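Local coordinates for protein phosphotransferase system, mannose/fructose/N-acetylgalactosamine-specific component IIB (Thermoanaerobacter tengcongensis, PDB 3LFJ) that probably transfers a phosphoryl group to an incoming sugar, as the IIB component of a mannose/fructose/N-acetylgalactosamine-type phosphotransferase system, at residues I24-I29 against T122-G127; S50-D55 against V100-K105. All coordinates share one frame; numbering follows the deposited sequence.

Contact 1. Residues I24-I29 against T122-G127; sequences IVFARI and TLNIGG
I29 carries the apolar centre of this contact between two parallel strands. With its CG1 set beside the backbone N (chi1 -68°), the side chain rises from the face it shares with L123 and I125, and its CD1 touches the ends of both: I29 CD1 is 3.8 Å from I125 CD1 and 3.9 Å from L123 CD1. I125 runs alongside it in the same direction, whereas L123 meets it at a slant. Two residues earlier on the same strand, A27 CB adds to the cluster, 4.1 Å from L123 CD1.

The opposite face of the sheet holds F26, R28 and N124. The F26 ring slants across N124, with F26 CE2 3.5 Å from N124 CB, while CE1, across the ring, nears T122 CG2. W42, F46 and F101 meet the same ring, so it is packed by aromatic neighbours too.

Further out the backbones pair in register. N124 N donates almost straight to A27 O (N-H...O angle 175°), and I29 N lies 2.8 Å from N124 O. The next carbonyl is gripped twice: I29 O takes G126 N at 2.7 Å and G127 N at 3.1 Å, the latter approaching in the carbonyl plane on a lone pair. At the polar edge the extended chain of R28 lies beside N124 and lays one guanidinium face over G126, with R28 NH2 3.3 Å from G126 CA. Its nitrogens are fixed from beyond: NH1 by a salt bridge to D30, NH2 by a hydrogen bond to the Q165 carbonyl.

The strand axes twist by 32°, as in the parallel core of an open alpha/beta sheet with strand order 3-2-4-1-5-6-7, the fold of sorbose-family IIB components; here its first and fifth strands meet.

Contact 2. Residues S50-D55 against V100-K105; sequences SIVIID and VFLLFK
I54 and F104 stand next to each other on adjacent parallel strands and reach out in the same direction, and I54 can be followed outward atom by atom. Its CB is already in contact, 3.8 Å from F104 CE1, and the CG2 branch grazes the same ring carbon. CG1 stands beside the backbone N (chi1 -60°) and carries the chain on, extended, to the terminal methyl. There I54 CD1 rests 3.9 Å from F104 CE1 and 4.0 Å from L102 CD2, bridging ring and leucine. L102 CD2 also touches V52 CB, and V52 CG2 passes the row on to V100 CG1 at 3.7 Å. On the other face I53 CG1 lies against L103 CB.

Four backbone hydrogen bonds join the strands in the parallel pattern: S50 O accepts from F101 N, F101 O from V52 N, V52 O from L103 N, and L103 O from I54 N. Past them the strands part, and a water fills the role of a direct bond: it donates to I54 O and to D55 OD1 and accepts from K105 N at 2.8 Å. A second water links D55 OD2 to K105 NZ, whose charged atoms stand 4.9 Å apart. D55 is the N-cap of the next helix, its OD2 bonded to L58 N.

Helix 107-115 covers I54 and F104 on one face of the sheet, through C110 and V113 among others. Helix 38-43 packs on I51 and F101 from the other, with strand 78-81 alongside 50-54 and strand 22-30 alongside 98-104.

In the fold
Contacts 1 and 2 are parts of one sheet, their centres about 9 Å apart, and strand 22-30 joins them. Along its backbone A27 and I29 serve strand 122-127, while R28 turns the other way: R28 N is 2.9 Å from L102 O and R28 O is 2.8 Å from F104 N, both probable hydrogen bonds. On one face the rings of F26 and F101 meet, continuing the packing between the contacts. In sequence, both segments of contact 2 fall between those of contact 1. In relatives the phosphorylated histidine lies in the loop after the first strand, so contact 1 probably leads toward the active site.

Contact 1. Residues I24-I29 against T122-G127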
loop_
_atom_site.group_PDB
_atom_site.type_symbol
_atom_site.label_atom_id
_atom_site.label_comp_id
_atom_site.label_asym_id
_atom_site.label_seq_id
_atom_site.Cartn_x
_atom_site.Cartn_y
_atom_site.Cartn_z
ATOM N N ILE A 24 3.729 -1.873 11.746
ATOM C CA ILE A 24 3.380 -1.292 10.453
ATOM C C ILE A 24 3.467 0.224 10.553
ATOM O O ILE A 24 2.650 0.851 11.236
ATOM C CB ILE A 24 1.979 -1.713 10.059
ATOM C CG1 ILE A 24 1.927 -3.238 10.003
ATOM C CG2 ILE A 24 1.599 -1.095 8.697
ATOM C CD1 ILE A 24 0.561 -3.787 10.226
ATOM N N VAL A 25 4.459 0.812 9.886
ATOM C CA VAL A 25 4.648 2.263 9.994
ATOM C C VAL A 25 3.904 3.044 8.916
ATOM O O VAL A 25 3.662 4.239 9.075
ATOM C CB VAL A 25 6.137 2.666 9.994
ATOM C CG1 VAL A 25 6.859 1.994 11.152
ATOM C CG2 VAL A 25 6.815 2.326 8.657
ATOM N N PHE A 26 3.541 2.367 7.826
ATOM C CA PHE A 26 2.837 3.009 6.724
ATOM C C PHE A 26 2.325 1.914 5.810
ATOM O O PHE A 26 2.832 0.789 5.857
ATOM C CB PHE A 26 3.787 3.915 5.934
ATOM C CG PHE A 26 3.097 5.042 5.216
ATOM C CD1 PHE A 26 2.549 6.106 5.928
ATOM C CD2 PHE A 26 3.012 5.051 3.834
ATOM C CE1 PHE A 26 1.935 7.157 5.280
ATOM C CE2 PHE A 26 2.395 6.111 3.175
ATOM C CZ PHE A 26 1.853 7.155 3.905
ATOM N N ALA A 27 1.326 2.237 4.997
ATOM C CA ALA A 27 0.857 1.316 3.956
ATOM C C ALA A 27 0.491 2.126 2.733
ATOM O O ALA A 27 -0.129 3.187 2.837
ATOM C CB ALA A 27 -0.320 0.484 4.438
ATOM N N ARG A 28 0.870 1.619 1.570
ATOM C CA ARG A 28 0.675 2.344 0.316
ATOM C C ARG A 28 0.236 1.371 -0.775
ATOM O O ARG A 28 0.721 0.234 -0.846
ATOM C CB ARG A 28 1.977 3.038 -0.084
ATOM C CG ARG A 28 2.000 3.629 -1.500
ATOM C CD ARG A 28 3.301 4.382 -1.702
ATOM N NE ARG A 28 3.491 4.820 -3.080
ATOM C CZ ARG A 28 3.072 5.994 -3.559
ATOM N NH1 ARG A 28 3.294 6.284 -4.826
ATOM N NH2 ARG A 28 2.418 6.864 -2.788
ATOM N N ILE A 29 -0.686 1.837 -1.612
ATOM C CA ILE A 29 -1.107 1.093 -2.804
ATOM C C ILE A 29 -0.545 1.795 -4.031
ATOM O O ILE A 29 -0.793 2.986 -4.257
ATOM C CB ILE A 29 -2.644 0.986 -2.902
ATOM C CG1 ILE A 29 -3.162 0.081 -1.760
ATOM C CG2 ILE A 29 -3.057 0.448 -4.298
ATOM C CD1 ILE A 29 -4.669 0.118 -1.534
ATOM N N THR A 122 -3.148 3.705 8.427
ATOM C CA THR A 122 -3.120 4.730 7.393
ATOM C C THR A 122 -2.867 4.037 6.066
ATOM O O THR A 122 -1.960 3.206 5.959
ATOM C CB THR A 122 -1.985 5.736 7.622
ATOM O OG1 THR A 122 -2.209 6.433 8.852
ATOM C CG2 THR A 122 -1.911 6.755 6.483
ATOM N N LEU A 123 -3.656 4.397 5.063
ATOM C CA LEU A 123 -3.541 3.790 3.749
ATOM C C LEU A 123 -3.441 4.888 2.709
ATOM O O LEU A 123 -4.407 5.627 2.475
ATOM C CB LEU A 123 -4.739 2.897 3.479
ATOM C CG LEU A 123 -4.715 2.178 2.120
ATOM C CD1 LEU A 123 -3.500 1.264 1.995
ATOM C CD2 LEU A 123 -5.982 1.388 1.936
ATOM N N ASN A 124 -2.275 4.969 2.083
ATOM C CA ASN A 124 -1.961 5.959 1.070
ATOM C C ASN A 124 -2.197 5.369 -0.326
ATOM O O ASN A 124 -1.570 4.380 -0.702
ATOM C CB ASN A 124 -0.504 6.371 1.266
ATOM C CG ASN A 124 0.085 7.048 0.065
ATOM O OD1 ASN A 124 -0.510 7.979 -0.514
ATOM N ND2 ASN A 124 1.265 6.614 -0.313
ATOM N N ILE A 125 -3.130 5.953 -1.076
ATOM C CA ILE A 125 -3.360 5.519 -2.460
ATOM C C ILE A 125 -2.393 6.291 -3.366
ATOM O O ILE A 125 -2.556 7.497 -3.600
ATOM C CB ILE A 125 -4.829 5.771 -2.900
ATOM C CG1 ILE A 125 -5.833 5.284 -1.840
ATOM C CG2 ILE A 125 -5.074 5.134 -4.260
ATOM C CD1 ILE A 125 -5.672 3.798 -1.422
ATOM N N GLY A 126 -1.359 5.608 -3.843
ATOM C CA GLY A 126 -0.277 6.233 -4.579
ATOM C C GLY A 126 -0.330 6.128 -6.093
ATOM O O GLY A 126 0.099 7.046 -6.799
ATOM N N GLY A 127 -0.835 5.004 -6.592
ATOM C CA GLY A 127 -0.854 4.771 -8.031
ATOM C C GLY A 127 -1.896 3.746 -8.410
ATOM O O GLY A 127 -1.876 2.617 -7.925
#

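Contact 2. Residues S50-D55 against V100-K105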
loop_
_atom_site.group_PDB
_atom_site.type_symbol
_atom_site.label_atom_id
_atom_site.label_comp_id
_atom_site.label_asym_id
_atom_site.label_seq_id
_atom_site.Cartn_x
_atom_site.Cartn_y
_atom_site.Cartn_z
ATOM N N SER A 50 11.810 -1.353 6.687
ATOM C CA SER A 50 12.041 -2.064 5.448
ATOM C C SER A 50 10.761 -1.990 4.628
ATOM O O SER A 50 9.712 -1.617 5.135
ATOM C CB SER A 50 12.372 -3.514 5.736
ATOM O OG SER A 50 11.265 -4.115 6.362
ATOM N N ILE A 51 10.875 -2.307 3.351
ATOM C CA ILE A 51 9.705 -2.342 2.470
ATOM C C ILE A 51 9.221 -3.785 2.377
ATOM O O ILE A 51 9.990 -4.681 2.055
ATOM C CB ILE A 51 10.068 -1.857 1.063
ATOM C CG1 ILE A 51 10.446 -0.369 1.105
ATOM C CG2 ILE A 51 8.867 -2.083 0.105
ATOM C CD1 ILE A 51 11.084 0.144 -0.166
ATOM N N VAL A 52 7.955 -4.009 2.699
ATOM C CA VAL A 52 7.349 -5.314 2.531
ATOM C C VAL A 52 6.269 -5.183 1.478
ATOM O O VAL A 52 5.278 -4.484 1.671
ATOM C CB VAL A 52 6.763 -5.847 3.841
ATOM C CG1 VAL A 52 5.975 -7.144 3.594
ATOM C CG2 VAL A 52 7.893 -6.094 4.841
ATOM N N ILE A 53 6.491 -5.843 0.348
ATOM C CA ILE A 53 5.485 -5.897 -0.715
ATOM C C ILE A 53 4.645 -7.129 -0.497
ATOM O O ILE A 53 5.175 -8.239 -0.350
ATOM C CB ILE A 53 6.120 -5.973 -2.105
ATOM C CG1 ILE A 53 6.988 -4.730 -2.355
ATOM C CG2 ILE A 53 4.996 -6.099 -3.169
ATOM C CD1 ILE A 53 7.805 -4.806 -3.637
ATOM N N ILE A 54 3.332 -6.931 -0.428
ATOM C CA ILE A 54 2.410 -8.058 -0.269
ATOM C C ILE A 54 1.611 -8.190 -1.553
ATOM O O ILE A 54 0.816 -7.310 -1.893
ATOM C CB ILE A 54 1.442 -7.888 0.938
ATOM C CG1 ILE A 54 2.238 -7.774 2.230
ATOM C CG2 ILE A 54 0.508 -9.097 1.003
ATOM C CD1 ILE A 54 1.372 -7.440 3.466
ATOM N N ASP A 55 1.870 -9.266 -2.298
ATOM C CA ASP A 55 1.200 -9.514 -3.567
ATOM C C ASP A 55 1.399 -10.976 -3.966
ATOM O O ASP A 55 2.534 -11.457 -4.022
ATOM C CB ASP A 55 1.795 -8.606 -4.648
ATOM C CG ASP A 55 0.998 -8.649 -5.914
ATOM O OD1 ASP A 55 -0.107 -8.049 -5.945
ATOM O OD2 ASP A 55 1.445 -9.295 -6.886
ATOM N N VAL A 100 7.999 -1.929 9.371
ATOM C CA VAL A 100 7.730 -2.207 7.951
ATOM C C VAL A 100 6.805 -1.189 7.282
ATOM O O VAL A 100 5.813 -0.727 7.863
ATOM C CB VAL A 100 7.155 -3.641 7.720
ATOM C CG1 VAL A 100 8.101 -4.699 8.281
ATOM C CG2 VAL A 100 5.771 -3.774 8.319
ATOM N N PHE A 101 7.162 -0.851 6.048
ATOM C CA PHE A 101 6.360 0.018 5.185
ATOM C C PHE A 101 5.705 -0.959 4.207
ATOM O O PHE A 101 6.403 -1.583 3.400
ATOM C CB PHE A 101 7.308 0.994 4.477
ATOM C CG PHE A 101 6.638 2.004 3.577
ATOM C CD1 PHE A 101 6.737 3.377 3.847
ATOM C CD2 PHE A 101 5.977 1.600 2.419
ATOM C CE1 PHE A 101 6.163 4.320 3.003
ATOM C CE2 PHE A 101 5.385 2.545 1.584
ATOM C CZ PHE A 101 5.489 3.907 1.869
ATOM N N LEU A 102 4.392 -1.143 4.323
ATOM C CA LEU A 102 3.687 -2.091 3.444
ATOM C C LEU A 102 3.393 -1.459 2.095
ATOM O O LEU A 102 2.915 -0.326 2.018
ATOM C CB LEU A 102 2.375 -2.534 4.067
ATOM C CG LEU A 102 2.462 -3.263 5.408
ATOM C CD1 LEU A 102 1.079 -3.653 5.876
ATOM C CD2 LEU A 102 3.348 -4.492 5.271
ATOM N N LEU A 103 3.681 -2.206 1.040
ATOM C CA LEU A 103 3.407 -1.763 -0.312
ATOM C C LEU A 103 2.546 -2.815 -1.012
ATOM O O LEU A 103 2.924 -3.984 -1.086
ATOM C CB LEU A 103 4.741 -1.548 -1.030
ATOM C CG LEU A 103 4.690 -0.967 -2.436
ATOM C CD1 LEU A 103 3.912 0.339 -2.427
ATOM C CD2 LEU A 103 6.121 -0.739 -2.929
ATOM N N PHE A 104 1.378 -2.398 -1.492
ATOM C CA PHE A 104 0.469 -3.290 -2.241
ATOM C C PHE A 104 0.372 -2.825 -3.666
ATOM O O PHE A 104 0.466 -1.642 -3.947
ATOM C CB PHE A 104 -0.961 -3.244 -1.650
ATOM C CG PHE A 104 -1.036 -3.637 -0.229
ATOM C CD1 PHE A 104 -1.212 -4.966 0.116
ATOM C CD2 PHE A 104 -0.914 -2.683 0.791
ATOM C CE1 PHE A 104 -1.284 -5.355 1.461
ATOM C CE2 PHE A 104 -0.981 -3.071 2.137
ATOM C CZ PHE A 104 -1.172 -4.402 2.471
ATOM N N LYS A 105 0.138 -3.762 -4.577
ATOM C CA LYS A 105 -0.126 -3.408 -5.956
ATOM C C LYS A 105 -1.565 -2.904 -6.169
ATOM O O LYS A 105 -1.821 -2.102 -7.065
ATOM C CB LYS A 105 0.124 -4.643 -6.829
ATOM C CG LYS A 105 0.223 -4.382 -8.313
ATOM C CD LYS A 105 0.488 -5.719 -9.007
ATOM C CE LYS A 105 0.661 -5.533 -10.503
ATOM N NZ LYS A 105 0.893 -6.888 -11.135
HETATM O O HOH W 1 -0.697 -6.376 -3.925
HETATM O O HOH W 2 2.579 -8.242 -9.254
#